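Local coordinates for protein triosephosphate isomerase (Toxoplasma gondii, PDB 5UPR) that probably catalyses the interconversion of D-glyceraldehyde 3-phosphate and dihydroxyacetone phosphate as a homodimeric TIM-barrel enzyme of glycolysis and gluconeogenesis, at residues 76-81 against 87-92; 143-148 against 196-201; 126-131 against 168-173. One frame throughout, in Å; residues are numbered along the deposited sequence.

Contact 1 of 3, residues 76-81 against 87-92; sequences QAYGAF and PKMIKE
Tyr78 lies across the short helix 87-92, joining the long loop that follows strand 65-69 of this TIM barrel to the helix that the same loop leads into. In triosephosphate isomerases this is the interdigitating loop, whose tip enters the partner subunit. Here too Gly79 makes backbone hydrogen bonds to the second subunit, and Tyr78 and Met89 both pack on Asn19 of that subunit.

The apolar part is arranged around the tyrosine ring, which the side chains of Lys88 and Met89 cross at roughly right angles. Ring atom CE2 of Tyr78 meets the Lys88 methylene CE at 3.5 Å, while CE1 of Tyr78 rests 3.6 Å from CB of Met89, a residue present as selenomethionine. Lys88 thus uses its hydrocarbon portion, and its CD also reaches CB of Ala77 at 3.9 Å. The polar end of Gln76 is engaged elsewhere, its amide bonding to Asn129 and Glu130.

One backbone bond ties the loop to the start of the helix: Lys88 N donates to Gln76 O at 3.2 Å. CG of Pro87 packs against the same oxygen.

A second polar link is made by Glu92. With CG anti to the backbone N (chi1 -173°) and the chain extended beyond it, OE1 arrives at the edge of the Tyr78 ring, near its plane. Tyr78 OH donates to Glu92 OE1 at 2.6 Å, approaching that oxygen from 41° above the carboxylate plane.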
# COMPACT_ATOMS: atom_id res chain seq x y z
N GLN A 76 -5.56 -12.45 0.85
CA GLN A 76 -4.67 -13.22 0.02
C GLN A 76 -4.89 -13.10 -1.48
O GLN A 76 -3.94 -13.12 -2.24
CB GLN A 76 -4.79 -14.73 0.42
CG GLN A 76 -3.88 -15.61 -0.38
CD GLN A 76 -3.81 -17.05 0.13
OE1 GLN A 76 -3.84 -17.30 1.34
NE2 GLN A 76 -3.66 -17.99 -0.81
N ALA A 77 -6.13 -12.97 -1.91
CA ALA A 77 -6.50 -13.15 -3.32
C ALA A 77 -7.06 -11.80 -3.87
O ALA A 77 -6.73 -10.78 -3.34
CB ALA A 77 -7.54 -14.24 -3.43
N TYR A 78 -7.83 -11.81 -4.94
CA TYR A 78 -8.48 -10.59 -5.47
C TYR A 78 -9.86 -10.42 -4.78
O TYR A 78 -10.53 -11.37 -4.41
CB TYR A 78 -8.72 -10.71 -7.00
CG TYR A 78 -7.43 -10.87 -7.81
CD1 TYR A 78 -6.53 -9.83 -7.87
CD2 TYR A 78 -7.13 -12.01 -8.54
CE1 TYR A 78 -5.38 -9.90 -8.63
CE2 TYR A 78 -5.95 -12.11 -9.32
CZ TYR A 78 -5.05 -11.07 -9.30
OH TYR A 78 -3.87 -11.05 -10.02
N GLY A 79 -10.26 -9.17 -4.60
CA GLY A 79 -11.57 -8.82 -4.12
C GLY A 79 -11.67 -7.40 -3.61
O GLY A 79 -10.90 -6.51 -4.00
N ALA A 80 -12.59 -7.20 -2.66
CA ALA A 80 -13.06 -5.85 -2.31
C ALA A 80 -12.21 -5.28 -1.14
O ALA A 80 -12.70 -5.12 -0.02
CB ALA A 80 -14.54 -5.93 -1.97
N PHE A 81 -10.94 -5.00 -1.44
CA PHE A 81 -9.97 -4.59 -0.51
C PHE A 81 -9.30 -3.31 -1.03
O PHE A 81 -8.13 -3.28 -1.42
CB PHE A 81 -8.95 -5.68 -0.20
CG PHE A 81 -9.53 -7.09 -0.18
CD1 PHE A 81 -10.51 -7.43 0.71
CD2 PHE A 81 -9.06 -8.05 -1.10
CE1 PHE A 81 -11.07 -8.68 0.70
CE2 PHE A 81 -9.58 -9.32 -1.11
CZ PHE A 81 -10.60 -9.66 -0.20
N PRO A 87 -1.13 -10.71 -2.17
CA PRO A 87 0.01 -11.46 -2.67
C PRO A 87 -0.29 -12.12 -4.02
O PRO A 87 0.63 -12.29 -4.84
CB PRO A 87 0.26 -12.49 -1.57
CG PRO A 87 -0.99 -12.49 -0.71
CD PRO A 87 -1.52 -11.09 -0.79
N LYS A 88 -1.52 -12.48 -4.25
CA LYS A 88 -1.88 -13.11 -5.55
C LYS A 88 -1.67 -12.10 -6.65
O LYS A 88 -1.12 -12.44 -7.70
CB LYS A 88 -3.31 -13.60 -5.49
CG LYS A 88 -3.80 -14.32 -6.73
CD LYS A 88 -5.22 -14.84 -6.45
CE LYS A 88 -5.96 -15.19 -7.67
NZ LYS A 88 -5.65 -16.55 -8.07
N MSE A 89 -2.09 -10.84 -6.44
CA MSE A 89 -1.89 -9.78 -7.45
C MSE A 89 -0.41 -9.56 -7.73
O MSE A 89 0.02 -9.41 -8.90
CB MSE A 89 -2.53 -8.48 -6.91
CG MSE A 89 -2.38 -7.36 -7.90
SE MSE A 89 -3.03 -5.68 -7.19
CE MSE A 89 -4.95 -6.00 -7.42
N ILE A 90 0.36 -9.50 -6.63
CA ILE A 90 1.79 -9.19 -6.70
C ILE A 90 2.47 -10.33 -7.51
O ILE A 90 3.20 -10.09 -8.44
CB ILE A 90 2.38 -9.01 -5.28
CG1 ILE A 90 1.88 -7.67 -4.69
CG2 ILE A 90 3.90 -8.99 -5.29
CD1 ILE A 90 2.04 -7.59 -3.18
N LYS A 91 2.16 -11.57 -7.17
CA LYS A 91 2.75 -12.71 -7.87
C LYS A 91 2.39 -12.74 -9.36
O LYS A 91 3.23 -13.00 -10.22
CB LYS A 91 2.32 -14.03 -7.20
CG LYS A 91 2.83 -15.30 -7.87
CD LYS A 91 4.33 -15.37 -7.70
CE LYS A 91 4.95 -16.57 -8.44
NZ LYS A 91 6.28 -16.72 -7.85
N GLU A 92 1.11 -12.52 -9.68
CA GLU A 92 0.66 -12.51 -11.06
C GLU A 92 1.24 -11.33 -11.87
O GLU A 92 1.31 -11.39 -13.09
CB GLU A 92 -0.86 -12.48 -11.11
CG GLU A 92 -1.45 -12.64 -12.48
CD GLU A 92 -2.91 -13.18 -12.52
OE1 GLU A 92 -3.69 -13.23 -11.50
OE2 GLU A 92 -3.30 -13.61 -13.67
O HOH W 1 -1.56 -8.82 -11.13

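Contact 2 of 3, residues 143-148 against 196-201; sequences EERESG and QETHRD
A single side chain, that of Arg145, spans the gap to Thr198 between segments 143-148 and 196-201, whose nearest CA atoms, those of Arg145 and Thr198, are 10.9 Å apart. The surface buried between the segments is correspondingly small, and the contact depends on direction more than on area.

Arg145 NH2 donates to Thr198 OG1 at 3.1 Å, with an N-H...O angle of 167° and the hydroxyl at the guanidinium edge, only 6° from its plane. The arginine chain bends at both chi2 and chi3, which brings the flat group edge-on to the threonine. Beside the direct bond, a water accepts from Arg145 NH1 at 2.8 Å and donates to Thr198 OG1 at 2.7 Å. The same water donates to Glu197 OE1 at 2.8 Å, relaying between charges whose nearest atoms, Arg145 NH1 and Glu197 OE1, are 4.6 Å apart.

Each partner has further bonds. Arg145 NE forms a salt bridge with Glu140 and NH2 also bonds Tyr178 OH, which should limit rotation of the guanidinium; Thr198 OG1 bonds Leu194 O within its own helix. Just beyond the arginine, the helix ends in a Schellman motif with Gly148 at positive phi.

Arg145 also packs on Trp182, which by sequence lies in the hinge of the mobile phosphate-gripping loop of this family. The contact thus lies beside the hinge of that loop, joining the helical connections that follow strands 133-138 and 174-178 of a triosephosphate isomerase barrel.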
# COMPACT_ATOMS: atom_id res chain seq x y z
N GLU A 143 14.93 -0.29 24.70
CA GLU A 143 14.57 -0.71 26.07
C GLU A 143 14.66 -2.21 26.24
O GLU A 143 15.16 -2.69 27.27
CB GLU A 143 13.17 -0.24 26.46
CG GLU A 143 12.85 -0.49 27.92
CD GLU A 143 12.30 -1.90 28.28
OE1 GLU A 143 12.90 -2.42 29.24
OE2 GLU A 143 11.33 -2.47 27.65
N GLU A 144 14.15 -2.96 25.27
CA GLU A 144 14.21 -4.44 25.28
C GLU A 144 15.66 -4.92 25.28
O GLU A 144 16.01 -5.81 26.04
CB GLU A 144 13.42 -5.05 24.12
CG GLU A 144 11.93 -4.94 24.32
CD GLU A 144 11.11 -5.08 23.07
OE1 GLU A 144 11.67 -5.15 21.93
OE2 GLU A 144 9.88 -5.10 23.13
N ARG A 145 16.50 -4.28 24.48
CA ARG A 145 17.92 -4.64 24.42
C ARG A 145 18.61 -4.43 25.78
O ARG A 145 19.25 -5.34 26.29
CB ARG A 145 18.64 -3.87 23.31
CG ARG A 145 20.19 -4.07 23.27
CD ARG A 145 20.72 -5.49 23.10
NE ARG A 145 20.47 -6.00 21.74
CZ ARG A 145 20.95 -7.13 21.30
NH1 ARG A 145 21.71 -7.90 22.04
NH2 ARG A 145 20.66 -7.51 20.07
N GLU A 146 18.43 -3.24 26.34
CA GLU A 146 19.12 -2.83 27.58
C GLU A 146 18.61 -3.57 28.81
O GLU A 146 19.32 -3.69 29.77
CB GLU A 146 19.03 -1.30 27.80
CG GLU A 146 19.74 -0.47 26.73
CD GLU A 146 19.67 1.06 26.91
OE1 GLU A 146 18.72 1.61 27.52
OE2 GLU A 146 20.60 1.74 26.38
N SER A 147 17.38 -4.07 28.78
CA SER A 147 16.87 -4.88 29.88
C SER A 147 17.06 -6.42 29.68
O SER A 147 16.51 -7.21 30.41
CB SER A 147 15.41 -4.50 30.10
OG SER A 147 14.66 -4.84 28.96
N GLY A 148 17.91 -6.82 28.74
CA GLY A 148 18.23 -8.24 28.47
C GLY A 148 17.14 -9.09 27.83
O GLY A 148 17.19 -10.30 27.94
N GLN A 196 26.52 -10.71 15.00
CA GLN A 196 26.79 -12.12 14.90
C GLN A 196 26.13 -12.92 16.02
O GLN A 196 25.52 -13.95 15.74
CB GLN A 196 28.32 -12.38 14.91
CG GLN A 196 28.72 -13.83 15.16
CD GLN A 196 28.18 -14.80 14.13
OE1 GLN A 196 27.91 -14.45 12.97
NE2 GLN A 196 28.02 -16.08 14.56
N GLU A 197 26.22 -12.41 17.25
CA GLU A 197 25.59 -13.07 18.41
C GLU A 197 24.06 -13.25 18.21
O GLU A 197 23.48 -14.34 18.43
CB GLU A 197 25.84 -12.28 19.69
CG GLU A 197 25.49 -13.10 20.94
CD GLU A 197 25.49 -12.34 22.27
OE1 GLU A 197 24.83 -11.29 22.45
OE2 GLU A 197 26.14 -12.81 23.19
N THR A 198 23.41 -12.16 17.81
CA THR A 198 21.96 -12.18 17.70
C THR A 198 21.53 -13.03 16.50
O THR A 198 20.51 -13.72 16.58
CB THR A 198 21.37 -10.78 17.55
OG1 THR A 198 21.86 -9.94 18.57
CG2 THR A 198 19.85 -10.82 17.66
N HIS A 199 22.27 -12.96 15.41
CA HIS A 199 21.94 -13.77 14.26
C HIS A 199 22.07 -15.27 14.60
O HIS A 199 21.27 -16.08 14.17
CB HIS A 199 22.80 -13.49 13.07
CG HIS A 199 22.43 -12.25 12.30
ND1 HIS A 199 22.43 -12.23 10.94
CD2 HIS A 199 22.10 -11.01 12.71
CE1 HIS A 199 22.09 -11.02 10.52
NE2 HIS A 199 21.92 -10.25 11.57
N ARG A 200 23.05 -15.63 15.38
CA ARG A 200 23.19 -17.02 15.83
C ARG A 200 22.03 -17.45 16.75
O ARG A 200 21.59 -18.56 16.65
CB ARG A 200 24.56 -17.23 16.49
CG ARG A 200 24.88 -18.68 16.91
CD ARG A 200 24.64 -19.64 15.79
NE ARG A 200 25.75 -20.58 15.68
CZ ARG A 200 26.20 -21.08 14.52
NH1 ARG A 200 25.61 -20.81 13.32
NH2 ARG A 200 27.27 -21.91 14.53
N ASP A 201 21.53 -16.57 17.63
CA ASP A 201 20.34 -16.81 18.40
C ASP A 201 19.11 -17.04 17.50
O ASP A 201 18.31 -17.89 17.79
CB ASP A 201 20.00 -15.63 19.32
CG ASP A 201 20.93 -15.47 20.51
OD1 ASP A 201 21.64 -16.45 20.88
OD2 ASP A 201 20.83 -14.37 21.11
O HOH W 2 22.51 -10.38 21.15

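Contact 3 of 3, residues 126-131 against 168-173; sequences AALNEG and ADAWKS
Leu128 buries the most surface here, reaching from the last turn of helix 117-129 into the bend of a short 3-10 segment, residues 169-172. The closest CA pair, Leu128 with Ala170, is 6.7 Å apart, so a single leucine is long enough to fill the interval. A chi1 of -63° sets CG opposite the carbonyl carbon, turning the fork toward 168-173 with both methyl groups presented to it.

Ala170 receives this fork. Leu128 CD1 lies 4.1 Å from Ala170 CB, and both CD1 and CD2 of Leu128 come within 3.9 Å of the Ala170 carbonyl oxygen. That oxygen also takes a weak bond from Ser173 N, part of the tight turn that keeps alanine and serine on the side facing the helix.

Ser173 completes the contact through its carbon: CB stands 4.0 Å from CD2 of Leu128. Leu128 and Ala170 each pack on Val165 as well, while Leu128 also touches Val134.

The helix stops just after the leucine in a Schellman motif, with Gly131 at positive phi and Gly131 N bonded to Leu128 O at 3.0 Å. Helix 117-129 leads into strand 133-138 and the 3-10 segment into its parallel neighbour 174-178, so the contact brings together two helix-to-strand connections at the N-terminal end of the barrel strands. Between the segments the chemistry is entirely van der Waals: the leucine methyls fit against Ala170 and Ser173, a small apolar contact at the surface, while Ser173 bonds through its backbone to Val134 of strand 133-138.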
# COMPACT_ATOMS: atom_id res chain seq x y z
N ALA A 126 -0.09 -15.81 3.81
CA ALA A 126 -0.79 -15.50 2.58
C ALA A 126 0.17 -15.36 1.40
O ALA A 126 -0.08 -15.88 0.29
CB ALA A 126 -1.59 -14.24 2.74
N ALA A 127 1.30 -14.69 1.66
CA ALA A 127 2.34 -14.48 0.64
C ALA A 127 2.94 -15.81 0.18
O ALA A 127 3.07 -16.09 -1.04
CB ALA A 127 3.39 -13.55 1.18
N LEU A 128 3.33 -16.63 1.16
CA LEU A 128 3.92 -17.94 0.83
C LEU A 128 2.93 -18.85 0.13
O LEU A 128 3.30 -19.55 -0.82
CB LEU A 128 4.44 -18.60 2.11
CG LEU A 128 5.56 -17.95 2.89
CD1 LEU A 128 5.78 -18.71 4.20
CD2 LEU A 128 6.81 -17.84 1.99
N ASN A 129 1.67 -18.85 0.58
CA ASN A 129 0.60 -19.61 -0.12
C ASN A 129 0.51 -19.23 -1.60
O ASN A 129 0.16 -20.05 -2.38
CB ASN A 129 -0.79 -19.38 0.45
CG ASN A 129 -1.04 -20.05 1.80
OD1 ASN A 129 -0.26 -20.91 2.28
ND2 ASN A 129 -2.16 -19.64 2.43
N GLU A 130 0.78 -17.98 -1.97
CA GLU A 130 0.71 -17.57 -3.38
C GLU A 130 2.06 -17.66 -4.11
O GLU A 130 2.19 -17.07 -5.18
CB GLU A 130 0.15 -16.16 -3.48
CG GLU A 130 -1.28 -16.05 -3.02
CD GLU A 130 -2.30 -16.73 -3.92
OE1 GLU A 130 -2.06 -16.89 -5.16
OE2 GLU A 130 -3.36 -17.07 -3.37
N GLY A 131 3.03 -18.37 -3.56
CA GLY A 131 4.32 -18.54 -4.25
C GLY A 131 5.33 -17.38 -4.17
O GLY A 131 6.32 -17.43 -4.85
N ALA A 168 7.29 -26.81 7.74
CA ALA A 168 8.72 -26.44 7.57
C ALA A 168 9.07 -26.16 6.10
O ALA A 168 9.89 -25.29 5.83
CB ALA A 168 9.64 -27.55 8.15
N ASP A 169 8.45 -26.88 5.16
CA ASP A 169 8.80 -26.70 3.75
C ASP A 169 8.54 -25.25 3.27
O ASP A 169 9.26 -24.77 2.39
CB ASP A 169 7.97 -27.64 2.83
CG ASP A 169 8.41 -27.55 1.34
OD1 ASP A 169 9.62 -27.81 1.09
OD2 ASP A 169 7.58 -27.16 0.45
N ALA A 170 7.52 -24.58 3.83
CA ALA A 170 7.17 -23.24 3.38
C ALA A 170 8.30 -22.22 3.65
O ALA A 170 8.46 -21.22 2.91
CB ALA A 170 5.84 -22.81 4.01
N TRP A 171 9.07 -22.50 4.72
CA TRP A 171 10.13 -21.64 5.16
C TRP A 171 11.31 -21.56 4.17
O TRP A 171 12.18 -20.67 4.34
CB TRP A 171 10.65 -22.06 6.55
CG TRP A 171 9.69 -21.67 7.63
CD1 TRP A 171 8.49 -22.23 7.86
CD2 TRP A 171 9.86 -20.65 8.60
NE1 TRP A 171 7.90 -21.61 8.92
CE2 TRP A 171 8.72 -20.64 9.40
CE3 TRP A 171 10.87 -19.73 8.85
CZ2 TRP A 171 8.53 -19.75 10.45
CZ3 TRP A 171 10.73 -18.86 9.93
CH2 TRP A 171 9.54 -18.84 10.69
N LYS A 172 11.35 -22.44 3.14
CA LYS A 172 12.33 -22.32 2.06
C LYS A 172 12.41 -20.96 1.40
O LYS A 172 13.49 -20.52 0.98
CB LYS A 172 12.14 -23.39 1.01
CG LYS A 172 10.91 -23.25 0.12
CD LYS A 172 10.62 -24.65 -0.52
CE LYS A 172 9.89 -24.72 -1.85
NZ LYS A 172 8.71 -23.89 -1.71
N SER A 173 11.29 -20.26 1.33
CA SER A 173 11.22 -18.98 0.62
C SER A 173 11.18 -17.78 1.57
O SER A 173 10.70 -16.70 1.17
CB SER A 173 9.95 -19.01 -0.22
OG SER A 173 10.00 -20.05 -1.16

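Overall arrangement
Along the chain contact 1 is complete before the others begin, whereas contacts 2 and 3 interleave, their segments alternating between residues 126 and 201. Contacts 1 and 3 are neighbours, with centres 16 Å apart, and they touch through Gln76, linking the dimer-facing loop to the end of helix 117-129. Contact 2 lies on the opposite side of the chain's centre from contact 1, their centres 36 Å apart, and about 11 Å from contact 3 at the nearest atoms. All belong to one eight-stranded barrel, the triosephosphate isomerase domain of a longer protein, whose surrounding helices and loops meet the second subunit in contact 1, join helix-to-strand turns in contact 3 and lie near the mobile loop in contact 2.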